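Lectin-like protein (Entamoeba histolytica HM-1:IMSS-A, PDB 5ZBT) is of unknown function, but its legume lectin-like domain may bind D-mannose, as in the related cargo receptor ERGIC-53. Local coordinates at residues G97-T103 / F206-A212; N117-G123 / L139-D145. One frame throughout, in Å; residues are numbered along the deposited sequence.

Interaction 1: G97-T103 / F206-A212; sequences GMGVWLT and FYLGISA
Phe206 lays its ring beside Leu102 so that the methyl CD2 of Leu102 sits over one face, 3.7 Å from the centroid of the Phe206 ring, a CH-pi contact. The ring gets there because chi1 of 62° places CG between the backbone N and the carbonyl carbon, which turns the ring to the side of the sheet that carries Leu102. Tyr207 forms a hydrogen-bonded antiparallel pair with Thr103: its N gives a bond of 2.9 Å to Thr103 O, and the return bond, from Thr103 N to Tyr207 O, is longer at 3.3 Å. A water donates both to Tyr207 O and to Thr103 OG1, and that hydroxyl is also hydrogen-bonded to Glu105 O. On the opposite face of the sheet from Tyr207, Leu208 brings CD1 to 3.8 Å from Val100 CG1; branched aliphatic groups suit this side, where Leu227 of strand 220-231 packs on Leu208. Gly209 exchanges two backbone bonds with Trp101, and its lack of a side chain lets the CB of Trp101 sit close to it, with Gly209 O at the indole edge. Ile210 lies alongside Met98, and both touch Leu84 of strand 80-90. Ser211 pairs with Gly99 through the backbone, and its OG accepts a hydrogen bond from the indole N-H: Trp101 NE1 lies 2.8 Å away from Ser211 OG, which is tilted 15° from the ring plane. Ser211 OG is also hydrogen-bonded to Phe113 O, so one small hydroxyl satisfies the buried indole N-H and ties down a loop. Gly99 has no side chain, and the indole nitrogen of Trp101 lies over it. Ala212 closes the row, its CB 3.7 Å from Met98 CG. This antiparallel pairing, with one apolar face turned to a second sheet, is characteristic of the beta-sandwich (jelly-roll) fold of legume-type lectins.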
# COMPACT_ATOMS: atom_id res chain seq x y z
N GLY A 97 4.48 8.97 -4.05
CA GLY A 97 3.70 8.31 -3.02
C GLY A 97 3.69 6.81 -3.23
O GLY A 97 4.32 6.28 -4.14
N MET A 98 2.91 6.15 -2.38
CA MET A 98 2.84 4.70 -2.29
C MET A 98 1.38 4.27 -2.36
O MET A 98 0.50 4.96 -1.85
CB MET A 98 3.38 4.21 -0.95
CG MET A 98 4.74 3.59 -0.94
SD MET A 98 4.99 3.02 0.76
CE MET A 98 3.95 1.57 0.73
N GLY A 99 1.14 3.11 -2.93
CA GLY A 99 -0.20 2.54 -2.95
C GLY A 99 -0.21 1.11 -2.46
O GLY A 99 0.70 0.33 -2.77
N VAL A 100 -1.24 0.77 -1.70
CA VAL A 100 -1.57 -0.61 -1.39
C VAL A 100 -2.91 -0.92 -2.05
O VAL A 100 -3.85 -0.12 -1.97
CB VAL A 100 -1.60 -0.88 0.12
CG1 VAL A 100 -1.88 -2.39 0.39
CG2 VAL A 100 -0.29 -0.45 0.74
N TRP A 101 -2.99 -2.06 -2.71
CA TRP A 101 -4.06 -2.29 -3.67
C TRP A 101 -4.76 -3.60 -3.36
O TRP A 101 -4.11 -4.60 -3.07
CB TRP A 101 -3.51 -2.32 -5.10
CG TRP A 101 -2.80 -1.06 -5.56
CD1 TRP A 101 -1.51 -0.66 -5.26
CD2 TRP A 101 -3.33 -0.06 -6.46
NE1 TRP A 101 -1.22 0.53 -5.91
CE2 TRP A 101 -2.32 0.91 -6.65
CE3 TRP A 101 -4.56 0.10 -7.12
CZ2 TRP A 101 -2.51 2.03 -7.47
CZ3 TRP A 101 -4.74 1.21 -7.94
CH2 TRP A 101 -3.72 2.16 -8.10
N LEU A 102 -6.09 -3.58 -3.42
CA LEU A 102 -6.90 -4.79 -3.27
C LEU A 102 -7.79 -4.84 -4.51
O LEU A 102 -8.80 -4.12 -4.58
CB LEU A 102 -7.70 -4.78 -1.97
CG LEU A 102 -6.89 -4.84 -0.65
CD1 LEU A 102 -6.21 -3.51 -0.30
CD2 LEU A 102 -7.75 -5.30 0.52
N THR A 103 -7.41 -5.65 -5.50
CA THR A 103 -8.02 -5.56 -6.81
C THR A 103 -8.45 -6.92 -7.34
O THR A 103 -7.92 -7.97 -6.95
CB THR A 103 -7.09 -4.90 -7.85
OG1 THR A 103 -5.81 -5.55 -7.86
CG2 THR A 103 -6.95 -3.41 -7.53
N PHE A 206 -9.34 -10.88 -3.74
CA PHE A 206 -8.45 -9.88 -4.32
C PHE A 206 -7.00 -10.36 -4.39
O PHE A 206 -6.57 -11.25 -3.65
CB PHE A 206 -8.51 -8.55 -3.52
CG PHE A 206 -8.05 -8.68 -2.08
CD1 PHE A 206 -8.96 -8.91 -1.06
CD2 PHE A 206 -6.71 -8.55 -1.75
CE1 PHE A 206 -8.55 -9.02 0.27
CE2 PHE A 206 -6.29 -8.65 -0.43
CZ PHE A 206 -7.21 -8.88 0.58
N TYR A 207 -6.26 -9.73 -5.28
CA TYR A 207 -4.80 -9.75 -5.24
C TYR A 207 -4.30 -8.54 -4.46
O TYR A 207 -4.79 -7.42 -4.65
CB TYR A 207 -4.21 -9.70 -6.64
CG TYR A 207 -4.58 -10.84 -7.57
CD1 TYR A 207 -3.78 -11.98 -7.65
CD2 TYR A 207 -5.67 -10.73 -8.43
CE1 TYR A 207 -4.08 -13.01 -8.53
CE2 TYR A 207 -5.98 -11.75 -9.31
CZ TYR A 207 -5.18 -12.88 -9.36
OH TYR A 207 -5.47 -13.89 -10.24
N LEU A 208 -3.30 -8.76 -3.61
CA LEU A 208 -2.70 -7.68 -2.85
C LEU A 208 -1.52 -7.11 -3.63
O LEU A 208 -0.59 -7.85 -3.99
CB LEU A 208 -2.25 -8.17 -1.47
CG LEU A 208 -1.67 -7.05 -0.60
CD1 LEU A 208 -2.76 -6.01 -0.30
CD2 LEU A 208 -1.10 -7.60 0.67
N GLY A 209 -1.55 -5.81 -3.90
CA GLY A 209 -0.47 -5.15 -4.59
C GLY A 209 0.15 -4.04 -3.75
O GLY A 209 -0.50 -3.46 -2.88
N ILE A 210 1.42 -3.76 -4.02
CA ILE A 210 2.11 -2.60 -3.47
C ILE A 210 2.78 -1.89 -4.64
O ILE A 210 3.30 -2.53 -5.55
CB ILE A 210 3.15 -3.00 -2.39
CG1 ILE A 210 2.47 -3.76 -1.26
CG2 ILE A 210 3.88 -1.75 -1.82
CD1 ILE A 210 3.44 -4.45 -0.33
N SER A 211 2.73 -0.55 -4.62
CA SER A 211 3.30 0.25 -5.69
C SER A 211 3.81 1.57 -5.12
O SER A 211 3.44 1.97 -4.01
CB SER A 211 2.28 0.53 -6.79
OG SER A 211 1.35 1.49 -6.34
N ALA A 212 4.64 2.25 -5.91
CA ALA A 212 5.10 3.56 -5.50
C ALA A 212 5.67 4.29 -6.70
O ALA A 212 6.13 3.68 -7.66
CB ALA A 212 6.16 3.48 -4.38
O HOH W 1 -3.46 -5.61 -6.38

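Interaction 2: N117-G123 / L139-D145; sequences NIYKGIG and LKNDGVD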
# COMPACT_ATOMS: atom_id res chain seq x y z
N ASN A 117 -4.65 3.53 -14.17
CA ASN A 117 -5.77 4.30 -13.65
C ASN A 117 -7.12 3.59 -13.76
O ASN A 117 -8.08 4.01 -13.11
CB ASN A 117 -5.85 5.67 -14.35
CG ASN A 117 -5.70 5.56 -15.86
OD1 ASN A 117 -4.70 5.06 -16.36
ND2 ASN A 117 -6.70 6.02 -16.59
N ILE A 118 -7.23 2.52 -14.54
CA ILE A 118 -8.45 1.72 -14.62
C ILE A 118 -8.20 0.41 -13.88
O ILE A 118 -7.22 -0.28 -14.16
CB ILE A 118 -8.86 1.46 -16.07
CG1 ILE A 118 -9.16 2.79 -16.77
CG2 ILE A 118 -10.07 0.55 -16.10
CD1 ILE A 118 -9.28 2.71 -18.26
N TYR A 119 -9.07 0.09 -12.91
CA TYR A 119 -8.93 -1.10 -12.08
C TYR A 119 -10.26 -1.35 -11.38
O TYR A 119 -11.12 -0.47 -11.32
CB TYR A 119 -7.79 -0.96 -11.04
CG TYR A 119 -8.01 0.11 -9.99
CD1 TYR A 119 -7.67 1.44 -10.24
CD2 TYR A 119 -8.56 -0.21 -8.75
CE1 TYR A 119 -7.88 2.43 -9.27
CE2 TYR A 119 -8.76 0.78 -7.77
CZ TYR A 119 -8.43 2.09 -8.04
OH TYR A 119 -8.65 3.06 -7.08
N LYS A 120 -10.43 -2.57 -10.86
CA LYS A 120 -11.63 -2.89 -10.07
C LYS A 120 -11.19 -3.28 -8.66
O LYS A 120 -10.56 -4.32 -8.47
CB LYS A 120 -12.46 -3.98 -10.74
CG LYS A 120 -13.86 -4.12 -10.14
CD LYS A 120 -14.64 -5.30 -10.76
CE LYS A 120 -15.60 -4.80 -11.87
NZ LYS A 120 -15.56 -5.60 -13.15
N GLY A 121 -11.51 -2.45 -7.70
CA GLY A 121 -11.12 -2.72 -6.33
C GLY A 121 -10.83 -1.42 -5.60
O GLY A 121 -11.46 -0.39 -5.86
N ILE A 122 -9.83 -1.49 -4.73
CA ILE A 122 -9.54 -0.44 -3.77
C ILE A 122 -8.06 -0.10 -3.88
O ILE A 122 -7.21 -1.01 -3.92
CB ILE A 122 -9.90 -0.86 -2.32
CG1 ILE A 122 -11.41 -0.81 -2.12
CG2 ILE A 122 -9.22 -0.01 -1.27
CD1 ILE A 122 -11.93 -1.90 -1.21
N GLY A 123 -7.75 1.19 -3.98
CA GLY A 123 -6.40 1.69 -3.83
C GLY A 123 -6.32 2.53 -2.57
O GLY A 123 -7.16 3.41 -2.34
N LEU A 139 -9.49 5.09 -2.68
CA LEU A 139 -10.13 5.30 -3.97
C LEU A 139 -10.69 3.96 -4.41
O LEU A 139 -9.93 3.08 -4.83
CB LEU A 139 -9.13 5.83 -4.99
CG LEU A 139 -9.71 6.62 -6.15
CD1 LEU A 139 -10.67 7.60 -5.61
CD2 LEU A 139 -8.60 7.35 -6.86
N LYS A 140 -12.01 3.79 -4.32
CA LYS A 140 -12.66 2.58 -4.83
C LYS A 140 -13.09 2.83 -6.27
O LYS A 140 -13.71 3.84 -6.57
CB LYS A 140 -13.87 2.19 -3.98
CG LYS A 140 -14.54 0.90 -4.44
CD LYS A 140 -15.44 0.34 -3.36
CE LYS A 140 -15.82 -1.11 -3.64
NZ LYS A 140 -16.82 -1.22 -4.76
N ASN A 141 -12.73 1.89 -7.15
CA ASN A 141 -12.97 1.99 -8.58
C ASN A 141 -13.77 0.78 -9.04
O ASN A 141 -13.56 -0.34 -8.56
CB ASN A 141 -11.64 2.08 -9.34
CG ASN A 141 -11.81 2.45 -10.81
OD1 ASN A 141 -12.94 2.58 -11.32
ND2 ASN A 141 -10.68 2.65 -11.50
N ASP A 142 -14.69 1.02 -9.97
CA ASP A 142 -15.54 -0.02 -10.55
C ASP A 142 -15.16 -0.30 -12.01
O ASP A 142 -16.01 -0.54 -12.86
CB ASP A 142 -17.01 0.38 -10.43
CG ASP A 142 -17.96 -0.77 -10.75
OD1 ASP A 142 -17.56 -1.95 -10.58
OD2 ASP A 142 -19.11 -0.49 -11.20
N GLY A 143 -13.87 -0.24 -12.33
CA GLY A 143 -13.43 -0.47 -13.69
C GLY A 143 -13.53 0.71 -14.65
O GLY A 143 -13.61 0.51 -15.87
N VAL A 144 -13.49 1.95 -14.15
CA VAL A 144 -13.55 3.11 -15.02
C VAL A 144 -12.28 3.93 -14.87
O VAL A 144 -11.48 3.74 -13.94
CB VAL A 144 -14.79 4.00 -14.74
CG1 VAL A 144 -16.06 3.16 -14.68
CG2 VAL A 144 -14.59 4.78 -13.44
N ASP A 145 -12.10 4.86 -15.80
CA ASP A 145 -10.98 5.79 -15.78
C ASP A 145 -11.28 6.85 -14.72
O ASP A 145 -11.93 7.86 -14.99
CB ASP A 145 -10.77 6.40 -17.16
CG ASP A 145 -9.46 7.16 -17.28
OD1 ASP A 145 -8.85 7.52 -16.24
OD2 ASP A 145 -9.04 7.41 -18.43
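Tyr119 rests its ring on Asn141, whose CB lies over one face, 3.6 Å from the centroid of the Tyr119 ring, in a CH-pi contact; ring and amide planes stand 86° apart. The ring's hydroxyl reaches further along the strand, where Tyr119 OH donates to Leu139 O at 2.6 Å. Gly123 N reaches the same carbonyl from the other face of its plane, giving that oxygen two donors. A long aromatic ending in a hydroxyl suits this place, since it spans Asn141 and still finds an acceptor. Asn141 is held in turn by Val144: Asn141 OD1 accepts from Val144 N at 3.0 Å, an Asx motif, and Asn141 ND2 donates to Val144 O at 2.8 Å, so both ends of the amide are engaged and its rotation is fixed. The turn thus shaped brings Gly143 N to Tyr119 O, 2.9 Å apart. Gly121 has a positive phi, 146°, that glycine readily adopts, and the chain turns a corner there while still exchanging two backbone bonds with Asn141. Further out, Ile118 packs CG1 against Asp145 CA, and Asn117 ND2 makes a weak bond to Asp145 OD1, which also accepts from Leu147 N. The pair belongs to the hairpin of strands 122-127 and 135-142, flanked in the sheet by strand 97-103 beside the first and strand 153-158 beside the second.

How the interactions relate
Both contacts belong to the same antiparallel sheet, and strand 97-103 of interaction 1 is the neighbour of strand 122-127 of interaction 2. They meet directly: Leu102 O and Ile122 N, 2.8 Å apart, probably form a hydrogen bond, and the Trp101 ring packs edge-to-face with that of Tyr119. Interaction 1 is central and almost wholly buried, a regular ladder whose apolar face packs against the second sheet; polar side chains are few, and the buried ones, Trp101, Ser211 and Thr103, have hydrogen-bond partners. Interaction 2 lies nearer the margin and is partly exposed; its ladder gives way to turns, where glycines and side-chain-to-backbone bonds shape the chain and Lys120 and Asp142 are exposed.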